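Local coordinates for uncharacterized protein (Pyrococcus furiosus, PDB 4XLZ), which probably removes an acetyl group from N,N'-diacetylchitobiose as a metal-dependent carbohydrate esterase family 14 deacetylase, at residues Cys36-Pro41 with Val62-Met67; Gly50-Leu55 with Leu99-Ile104; Gly135-Asp140 with Val184-Leu189. All blocks are in the same frame, centred on the assembly; numbering follows the deposited sequence.

Contact 1 of 3, residues Cys36-Pro41 with Val62-Met67; sequences CIEPHP and VIYICM. With CD (cadmium ion), chain G.
Cys36 and Tyr64, Ile37 and Ile65, and Glu38 and Cys66 face each other as bridged pairs of two parallel strands, laced by four backbone hydrogen bonds. Cys36 N gives to Ile63 O, Ile65 N to Cys36 O, Glu38 N to Ile65 O at 2.9 Å and 169°, and Met67 N to Glu38 O. Ile37 and Ile65 project to one face of the sheet. There Ile37 CG2 meets Met67 SE at 3.6 Å (a selenomethionine, introduced in the derivative); the Met67 chain, bent at chi2 and chi3, lies aslant the isoleucine. On the other face Cys36 SG rests on Val62 CG1 at 3.7 Å, and Cys36 CB lies 4.0 Å from Tyr64 CD1. The Glu38 chain folds over its neighbour strand: with CG set between the backbone N and carbonyl carbon (chi1 50°), it runs extended across Cys66 and places OE2 3.4 Å from Cys66 SG. In the loop that follows, Pro41 CD packs on Cys66 SG at 3.8 Å.

The strands belong to a beta-alpha-beta crossover of a Rossmann-like parallel sheet, and the metal site sits just past the C-terminal end of the first. His40 binds the cadmium ion through ND1 at 2.3 Å, with Asp43, His151 and water 1 among the other ligands. Pro39 CB lies above one face of the His40 ring, toward its rim. Further out are the holders. Glu38 OE1 accepts from Cys44 N, fixing the carboxylate against the start of helix 43-57, while OE2 lies close to the like-charged Glu92. Behind the metal ligand, His40 NE2 is hydrogen-bonded to Asp150 OD1, a second-shell contact that fixes the ring's rotation.

Contact 2 of 3, residues Gly50-Leu55 with Leu99-Ile104; sequences GTIKKL and LGVRKI
Leu99 and Ile52, with Lys53 beside them, carry this contact, in which helix 43-57 packs against the turn leading out of helix 81-99 toward strand 103-109. In the alpha/beta fold it sets a helix against the loop that follows another helix, and no hydrogen bond crosses between the two segments. The turn is a Schellman motif: Gly100, with positive phi (88°), is the first residue to leave the helical conformation, and at these backbone angles a CB would press on the carbonyl O of Leu99, reason enough for a glycine.

Leu99 has the largest area buried. Its CB sits 3.8 Å from Ile52 CG2, the two side chains crossing obliquely, while its CD2 branch reaches 4.2 Å from Lys53 CB. Ile52 directs its CG2 methyl at the turn; CG2 lies anti to the backbone N, while CG1 (chi1 -75°) stands beside that N, anti to the carbonyl carbon. The one CG2 methyl touches both Leu99 and Val101. Tyr64 of strand 61-68 adjoins all three side chains and joins the helix and the turn to the sheet.

Lys53 works mainly through its aliphatic part. The chain leaves CB with CG anti to the backbone N and bends at chi2 (70°), bringing CD to 4.1 Å from Leu99 O. Its ammonium group is hydrogen-bonded to Leu98 O, one residue before the turn, and has a long, weak ion pair with Asp57. Leu99 O is satisfied by the hydroxyl of Ser56, one helical turn past Ile52. The closest approach between the segments is methyl to methyl, Ile52 CG2 to Val101 CG2 at 3.5 Å.

Contact 3 of 3, residues Gly135-Asp140 with Val184-Leu189; sequences GVFAPD and VSFIAL
Val184, just ahead of strand 186-190, sets its CG1 4.1 Å from Gly135 CA and its CG2 against Val136 CG2, the two valines crossing at about a right angle. At Phe186 a chi1 of 65° tucks CG in between the main-chain N and C, which swings the ring back over Gly135. Gly135 CA sits over the ring centre, 3.6 Å from the centroid in a CH-pi contact, where a CB on the glycine would clash with Phe186 CZ. The ring also points its edge at the face of Phe137, an offset edge-to-face pair with planes at 86°. An alanine in place of Phe186 is likely to leave Gly135 without its ring cover and the Phe137 face without this aromatic neighbour. Phe186 O accepts from Val136 N at 2.9 Å. Ile187 lies opposite Val136 in the parallel ladder; Ala188 N gives to Val136 O, its CB touches Phe137 CE2 at 3.5 Å, and its O accepts from Ala138 N at 3.2 Å. Leu189 CB meets Asp140 CB at 3.9 Å. The side-chain contacts thus rest on shape and aromatic fit, and the directional hold between the strands comes from the three backbone hydrogen bonds.

Overall arrangement
From the N terminus, strand 33-38 enters the core of the parallel sheet, and contact 1 closes the loop through helix 43-57 onto strand 61-68. Contact 2 starts on that same helix and closes only at the end of helix 81-99, so the two contacts cross along the chain. Tyr64 N is probably hydrogen-bonded to Lys103 O, which ties strand 61-68 to strand 103-109. Contact 3 follows in series, closing a loop from strand 135-139 through helix 149-164 to the outer strand 186-190. Ile37 N, probably hydrogen-bonded to Phe137 O, joins it to contact 1 through the neighbouring strands 33-38 and 135-139; the full order is 103-109, 61-68, 33-38, 135-139, 186-190. Leu55 packs on Phe137 between contacts 2 and 3.

Contact 1 of 3, residues Cys36-Pro41 with Val62-Met67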
loop_
_atom_site.group_PDB
_atom_site.type_symbol
_atom_site.label_atom_id
_atom_site.label_comp_id
_atom_site.label_asym_id
_atom_site.label_seq_id
_atom_site.Cartn_x
_atom_site.Cartn_y
_atom_site.Cartn_z
ATOM N N CYS A 36 -13.672 -23.309 11.358
ATOM C CA CYS A 36 -13.601 -22.301 12.405
ATOM C C CYS A 36 -12.370 -21.497 12.183
ATOM O O CYS A 36 -11.257 -21.984 12.120
ATOM C CB CYS A 36 -13.462 -23.018 13.777
ATOM S SG CYS A 36 -14.974 -24.083 14.072
ATOM N N ILE A 37 -12.592 -20.184 11.954
ATOM C CA ILE A 37 -11.507 -19.250 11.608
ATOM C C ILE A 37 -11.086 -18.483 12.853
ATOM O O ILE A 37 -11.967 -17.848 13.567
ATOM C CB ILE A 37 -12.060 -18.261 10.575
ATOM C CG1 ILE A 37 -12.452 -19.135 9.313
ATOM C CG2 ILE A 37 -10.855 -17.351 10.136
ATOM C CD1 ILE A 37 -12.935 -18.204 8.109
ATOM N N GLU A 38 -9.829 -18.533 13.177
ATOM C CA GLU A 38 -9.256 -17.867 14.385
ATOM C C GLU A 38 -8.196 -16.911 13.971
ATOM O O GLU A 38 -7.321 -17.205 13.167
ATOM C CB GLU A 38 -8.671 -18.847 15.448
ATOM C CG GLU A 38 -7.700 -19.887 14.797
ATOM C CD GLU A 38 -7.162 -20.892 15.823
ATOM O OE1 GLU A 38 -7.588 -20.846 16.975
ATOM O OE2 GLU A 38 -6.176 -21.643 15.494
ATOM N N PRO A 39 -8.143 -15.783 14.642
ATOM C CA PRO A 39 -7.052 -14.813 14.344
ATOM C C PRO A 39 -5.684 -15.292 14.758
ATOM O O PRO A 39 -4.710 -15.135 13.995
ATOM C CB PRO A 39 -7.466 -13.532 15.176
ATOM C CG PRO A 39 -8.976 -13.600 15.302
ATOM C CD PRO A 39 -9.304 -15.197 15.397
ATOM N N HIS A 40 -5.626 -15.931 15.996
ATOM C CA HIS A 40 -4.350 -16.422 16.540
ATOM C C HIS A 40 -4.591 -17.854 17.036
ATOM O O HIS A 40 -5.723 -18.253 17.229
ATOM C CB HIS A 40 -4.010 -15.555 17.814
ATOM C CG HIS A 40 -3.964 -14.106 17.488
ATOM N ND1 HIS A 40 -4.862 -13.229 18.102
ATOM C CD2 HIS A 40 -3.100 -13.376 16.740
ATOM C CE1 HIS A 40 -4.562 -11.996 17.675
ATOM N NE2 HIS A 40 -3.502 -12.055 16.854
ATOM N N PRO A 41 -3.451 -18.577 17.197
ATOM C CA PRO A 41 -3.576 -19.941 17.781
ATOM C C PRO A 41 -4.144 -19.739 19.279
ATOM O O PRO A 41 -3.658 -18.924 20.052
ATOM C CB PRO A 41 -2.096 -20.386 17.912
ATOM C CG PRO A 41 -1.372 -19.573 16.836
ATOM C CD PRO A 41 -2.062 -18.199 16.960
ATOM N N VAL A 62 -14.584 -30.766 11.850
ATOM C CA VAL A 62 -14.236 -29.339 12.205
ATOM C C VAL A 62 -12.836 -29.152 11.778
ATOM O O VAL A 62 -11.875 -29.849 12.075
ATOM C CB VAL A 62 -14.334 -29.088 13.743
ATOM C CG1 VAL A 62 -13.912 -27.631 13.971
ATOM C CG2 VAL A 62 -15.743 -29.356 14.278
ATOM N N ILE A 63 -12.688 -28.079 10.903
ATOM C CA ILE A 63 -11.366 -27.673 10.364
ATOM C C ILE A 63 -11.051 -26.226 10.809
ATOM O O ILE A 63 -11.968 -25.435 10.803
ATOM C CB ILE A 63 -11.464 -27.706 8.785
ATOM C CG1 ILE A 63 -11.742 -29.201 8.366
ATOM C CG2 ILE A 63 -10.165 -27.160 8.159
ATOM C CD1 ILE A 63 -12.218 -29.212 6.881
ATOM N N TYR A 64 -9.830 -25.992 11.159
ATOM C CA TYR A 64 -9.449 -24.564 11.567
ATOM C C TYR A 64 -8.738 -23.915 10.364
ATOM O O TYR A 64 -7.998 -24.553 9.600
ATOM C CB TYR A 64 -8.406 -24.572 12.633
ATOM C CG TYR A 64 -8.924 -24.956 14.020
ATOM C CD1 TYR A 64 -10.239 -25.293 14.291
ATOM C CD2 TYR A 64 -7.961 -24.935 15.006
ATOM C CE1 TYR A 64 -10.642 -25.607 15.671
ATOM C CE2 TYR A 64 -8.321 -25.229 16.377
ATOM C CZ TYR A 64 -9.615 -25.556 16.594
ATOM O OH TYR A 64 -10.003 -25.901 17.904
ATOM N N ILE A 65 -9.008 -22.591 10.267
ATOM C CA ILE A 65 -8.060 -21.712 9.538
ATOM C C ILE A 65 -7.491 -20.738 10.575
ATOM O O ILE A 65 -8.335 -20.090 11.244
ATOM C CB ILE A 65 -8.733 -20.902 8.440
ATOM C CG1 ILE A 65 -9.281 -21.854 7.368
ATOM C CG2 ILE A 65 -7.663 -19.992 7.775
ATOM C CD1 ILE A 65 -10.197 -21.121 6.286
ATOM N N CYS A 66 -6.198 -20.722 10.733
ATOM C CA CYS A 66 -5.563 -19.779 11.679
ATOM C C CYS A 66 -4.925 -18.713 10.827
ATOM O O CYS A 66 -4.038 -18.941 10.027
ATOM C CB CYS A 66 -4.557 -20.556 12.565
ATOM S SG CYS A 66 -4.018 -19.476 13.933
HETATM N N MSE A 67 -5.337 -17.463 11.095
HETATM C CA MSE A 67 -4.896 -16.363 10.161
HETATM C C MSE A 67 -3.474 -15.943 10.374
HETATM O O MSE A 67 -2.758 -15.615 9.451
HETATM C CB MSE A 67 -5.717 -15.080 10.475
HETATM C CG MSE A 67 -7.257 -15.259 10.433
HETATM SE SE MSE A 67 -7.879 -15.879 8.660
HETATM C CE MSE A 67 -7.464 -14.339 7.651
HETATM CD CD CD G . -6.560 -13.723 19.609
HETATM O O HOH W 1 -5.411 -11.961 21.111
#

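Contact 2 of 3, residues Gly50-Leu55 with Leu99-Ile104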
loop_
_atom_site.group_PDB
_atom_site.type_symbol
_atom_site.label_atom_id
_atom_site.label_comp_id
_atom_site.label_asym_id
_atom_site.label_seq_id
_atom_site.Cartn_x
_atom_site.Cartn_y
_atom_site.Cartn_z
ATOM N N GLY A 50 -15.957 -25.471 23.654
ATOM C CA GLY A 50 -17.052 -26.430 23.976
ATOM C C GLY A 50 -17.918 -26.872 22.855
ATOM O O GLY A 50 -18.223 -28.063 22.632
ATOM N N THR A 51 -18.312 -25.895 21.966
ATOM C CA THR A 51 -19.046 -26.215 20.833
ATOM C C THR A 51 -18.285 -27.034 19.771
ATOM O O THR A 51 -18.880 -27.866 19.164
ATOM C CB THR A 51 -19.608 -24.877 20.193
ATOM O OG1 THR A 51 -20.386 -24.173 21.170
ATOM C CG2 THR A 51 -20.419 -25.093 18.942
ATOM N N ILE A 52 -17.000 -26.735 19.621
ATOM C CA ILE A 52 -16.196 -27.531 18.703
ATOM C C ILE A 52 -16.190 -29.033 19.208
ATOM O O ILE A 52 -16.329 -29.902 18.363
ATOM C CB ILE A 52 -14.733 -26.995 18.694
ATOM C CG1 ILE A 52 -14.732 -25.665 17.871
ATOM C CG2 ILE A 52 -13.830 -27.958 18.034
ATOM C CD1 ILE A 52 -13.456 -24.867 18.127
ATOM N N LYS A 53 -16.050 -29.203 20.520
ATOM C CA LYS A 53 -16.104 -30.644 21.002
ATOM C C LYS A 53 -17.487 -31.234 20.811
ATOM O O LYS A 53 -17.563 -32.370 20.333
ATOM C CB LYS A 53 -15.700 -30.618 22.451
ATOM C CG LYS A 53 -15.783 -32.159 23.106
ATOM C CD LYS A 53 -14.674 -33.010 22.515
ATOM C CE LYS A 53 -14.542 -34.571 23.043
ATOM N NZ LYS A 53 -13.174 -34.902 22.265
ATOM N N LYS A 54 -18.601 -30.499 20.999
ATOM C CA LYS A 54 -19.937 -31.029 20.719
ATOM C C LYS A 54 -20.072 -31.397 19.320
ATOM O O LYS A 54 -20.626 -32.436 18.885
ATOM C CB LYS A 54 -21.024 -30.049 21.094
ATOM C CG LYS A 54 -21.228 -29.941 22.616
ATOM C CD LYS A 54 -22.553 -29.078 22.860
ATOM C CE LYS A 54 -23.440 -29.351 24.178
ATOM N NZ LYS A 54 -22.652 -29.953 25.308
ATOM N N LEU A 55 -19.593 -30.483 18.453
ATOM C CA LEU A 55 -19.730 -30.787 17.035
ATOM C C LEU A 55 -18.900 -32.011 16.648
ATOM O O LEU A 55 -19.423 -32.922 15.932
ATOM C CB LEU A 55 -19.189 -29.519 16.198
ATOM C CG LEU A 55 -20.175 -28.333 16.122
ATOM C CD1 LEU A 55 -19.350 -27.080 15.642
ATOM C CD2 LEU A 55 -21.434 -28.450 15.315
ATOM N N LEU A 99 -10.030 -31.378 21.265
ATOM C CA LEU A 99 -11.343 -31.008 20.819
ATOM C C LEU A 99 -11.891 -31.774 19.590
ATOM O O LEU A 99 -12.992 -31.492 19.146
ATOM C CB LEU A 99 -11.339 -29.433 20.480
ATOM C CG LEU A 99 -10.919 -28.607 21.693
ATOM C CD1 LEU A 99 -10.946 -27.099 21.282
ATOM C CD2 LEU A 99 -11.943 -28.806 22.846
ATOM N N GLY A 100 -11.098 -32.744 19.066
ATOM C CA GLY A 100 -11.607 -33.578 17.954
ATOM C C GLY A 100 -11.345 -32.964 16.597
ATOM O O GLY A 100 -11.881 -33.459 15.610
ATOM N N VAL A 101 -10.457 -31.953 16.609
ATOM C CA VAL A 101 -10.168 -31.304 15.270
ATOM C C VAL A 101 -8.936 -31.994 14.656
ATOM O O VAL A 101 -7.878 -32.119 15.340
ATOM C CB VAL A 101 -9.902 -29.772 15.586
ATOM C CG1 VAL A 101 -9.301 -28.997 14.262
ATOM C CG2 VAL A 101 -11.120 -29.154 16.086
ATOM N N ARG A 102 -9.024 -32.285 13.351
ATOM C CA ARG A 102 -7.912 -33.015 12.773
ATOM C C ARG A 102 -7.220 -32.279 11.637
ATOM O O ARG A 102 -6.345 -32.845 10.996
ATOM C CB ARG A 102 -8.441 -34.328 12.087
ATOM C CG ARG A 102 -9.001 -35.356 13.133
ATOM C CD ARG A 102 -9.867 -36.441 12.449
ATOM N NE ARG A 102 -10.888 -36.861 13.431
ATOM C CZ ARG A 102 -10.662 -37.666 14.484
ATOM N NH1 ARG A 102 -9.467 -38.209 14.698
ATOM N NH2 ARG A 102 -11.643 -37.950 15.330
ATOM N N LYS A 103 -7.629 -31.046 11.342
ATOM C CA LYS A 103 -6.976 -30.363 10.192
ATOM C C LYS A 103 -6.944 -28.840 10.505
ATOM O O LYS A 103 -7.974 -28.285 10.881
ATOM C CB LYS A 103 -7.742 -30.574 8.929
ATOM C CG LYS A 103 -7.021 -29.998 7.696
ATOM C CD LYS A 103 -7.872 -30.178 6.404
ATOM C CE LYS A 103 -7.902 -31.565 5.784
ATOM N NZ LYS A 103 -8.422 -31.481 4.261
ATOM N N ILE A 104 -5.758 -28.304 10.326
ATOM C CA ILE A 104 -5.583 -26.814 10.573
ATOM C C ILE A 104 -4.864 -26.296 9.313
ATOM O O ILE A 104 -3.790 -26.828 8.903
ATOM C CB ILE A 104 -4.683 -26.573 11.770
ATOM C CG1 ILE A 104 -5.346 -27.164 13.090
ATOM C CG2 ILE A 104 -4.525 -25.046 11.924
ATOM C CD1 ILE A 104 -4.293 -27.233 14.240
#

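Contact 3 of 3, residues Gly135-Asp140 with Val184-Leu189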
loop_
_atom_site.group_PDB
_atom_site.type_symbol
_atom_site.label_atom_id
_atom_site.label_comp_id
_atom_site.label_asym_id
_atom_site.label_seq_id
_atom_site.Cartn_x
_atom_site.Cartn_y
_atom_site.Cartn_z
ATOM N N GLY A 135 -20.738 -24.759 7.167
ATOM C CA GLY A 135 -20.770 -23.583 8.123
ATOM C C GLY A 135 -19.362 -23.070 8.261
ATOM O O GLY A 135 -18.368 -23.762 8.152
ATOM N N VAL A 136 -19.391 -21.726 8.497
ATOM C CA VAL A 136 -18.132 -21.001 8.881
ATOM C C VAL A 136 -18.348 -20.190 10.159
ATOM O O VAL A 136 -19.399 -19.504 10.236
ATOM C CB VAL A 136 -17.707 -20.074 7.656
ATOM C CG1 VAL A 136 -16.461 -19.230 8.092
ATOM C CG2 VAL A 136 -17.277 -20.875 6.507
ATOM N N PHE A 137 -17.406 -20.355 11.076
ATOM C CA PHE A 137 -17.423 -19.596 12.324
ATOM C C PHE A 137 -16.241 -18.590 12.289
ATOM O O PHE A 137 -15.142 -18.925 11.844
ATOM C CB PHE A 137 -17.171 -20.529 13.522
ATOM C CG PHE A 137 -18.313 -21.513 13.785
ATOM C CD1 PHE A 137 -18.381 -22.677 13.054
ATOM C CD2 PHE A 137 -19.250 -21.249 14.778
ATOM C CE1 PHE A 137 -19.493 -23.601 13.291
ATOM C CE2 PHE A 137 -20.325 -22.130 15.020
ATOM C CZ PHE A 137 -20.437 -23.339 14.282
ATOM N N ALA A 138 -16.497 -17.397 12.807
ATOM C CA ALA A 138 -15.426 -16.372 12.876
ATOM C C ALA A 138 -15.765 -15.385 14.000
ATOM O O ALA A 138 -16.945 -15.320 14.429
ATOM C CB ALA A 138 -15.380 -15.602 11.505
ATOM N N PRO A 139 -14.794 -14.558 14.429
ATOM C CA PRO A 139 -15.146 -13.502 15.410
ATOM C C PRO A 139 -16.125 -12.485 14.894
ATOM O O PRO A 139 -16.073 -12.180 13.692
ATOM C CB PRO A 139 -13.793 -12.796 15.717
ATOM C CG PRO A 139 -12.730 -13.899 15.355
ATOM C CD PRO A 139 -13.355 -14.592 14.120
ATOM N N ASP A 140 -16.947 -11.930 15.755
ATOM C CA ASP A 140 -17.844 -10.840 15.365
ATOM C C ASP A 140 -16.996 -9.564 15.281
ATOM O O ASP A 140 -16.535 -9.056 16.304
ATOM C CB ASP A 140 -18.874 -10.740 16.518
ATOM C CG ASP A 140 -19.880 -9.639 16.296
ATOM O OD1 ASP A 140 -20.950 -9.631 17.016
ATOM O OD2 ASP A 140 -19.671 -8.747 15.434
ATOM N N VAL A 184 -21.663 -21.391 1.169
ATOM C CA VAL A 184 -21.750 -21.871 2.576
ATOM C C VAL A 184 -23.178 -21.733 3.039
ATOM O O VAL A 184 -23.899 -20.852 2.613
ATOM C CB VAL A 184 -20.776 -20.961 3.397
ATOM C CG1 VAL A 184 -21.054 -21.081 4.928
ATOM C CG2 VAL A 184 -19.308 -21.268 3.020
ATOM N N SER A 185 -23.666 -22.660 3.876
ATOM C CA SER A 185 -25.073 -22.561 4.351
ATOM C C SER A 185 -25.298 -21.620 5.570
ATOM O O SER A 185 -26.351 -20.978 5.615
ATOM C CB SER A 185 -25.593 -23.941 4.808
ATOM O OG SER A 185 -25.554 -24.716 3.592
ATOM N N PHE A 186 -24.303 -21.536 6.469
ATOM C CA PHE A 186 -24.455 -20.521 7.566
ATOM C C PHE A 186 -23.088 -19.997 7.958
ATOM O O PHE A 186 -22.038 -20.722 7.883
ATOM C CB PHE A 186 -25.164 -21.143 8.848
ATOM C CG PHE A 186 -24.347 -22.232 9.539
ATOM C CD1 PHE A 186 -24.538 -23.581 9.200
ATOM C CD2 PHE A 186 -23.458 -21.856 10.635
ATOM C CE1 PHE A 186 -23.751 -24.533 9.920
ATOM C CE2 PHE A 186 -22.698 -22.802 11.309
ATOM C CZ PHE A 186 -22.875 -24.144 10.968
ATOM N N ILE A 187 -23.182 -18.770 8.458
ATOM C CA ILE A 187 -22.024 -18.160 9.242
ATOM C C ILE A 187 -22.532 -18.081 10.724
ATOM O O ILE A 187 -23.726 -17.734 10.988
ATOM C CB ILE A 187 -21.820 -16.750 8.755
ATOM C CG1 ILE A 187 -21.189 -16.884 7.388
ATOM C CG2 ILE A 187 -20.806 -16.001 9.705
ATOM C CD1 ILE A 187 -21.203 -15.417 6.712
ATOM N N ALA A 188 -21.567 -18.324 11.612
ATOM C CA ALA A 188 -21.898 -17.997 13.016
ATOM C C ALA A 188 -20.744 -17.211 13.594
ATOM O O ALA A 188 -19.604 -17.636 13.486
ATOM C CB ALA A 188 -22.105 -19.381 13.812
ATOM N N LEU A 189 -21.073 -16.084 14.258
ATOM C CA LEU A 189 -20.005 -15.179 14.786
ATOM C C LEU A 189 -19.873 -15.484 16.283
ATOM O O LEU A 189 -20.859 -15.386 17.037
ATOM C CB LEU A 189 -20.393 -13.717 14.590
ATOM C CG LEU A 189 -20.586 -13.459 13.055
ATOM C CD1 LEU A 189 -21.002 -11.969 13.045
ATOM C CD2 LEU A 189 -19.302 -13.691 12.264
#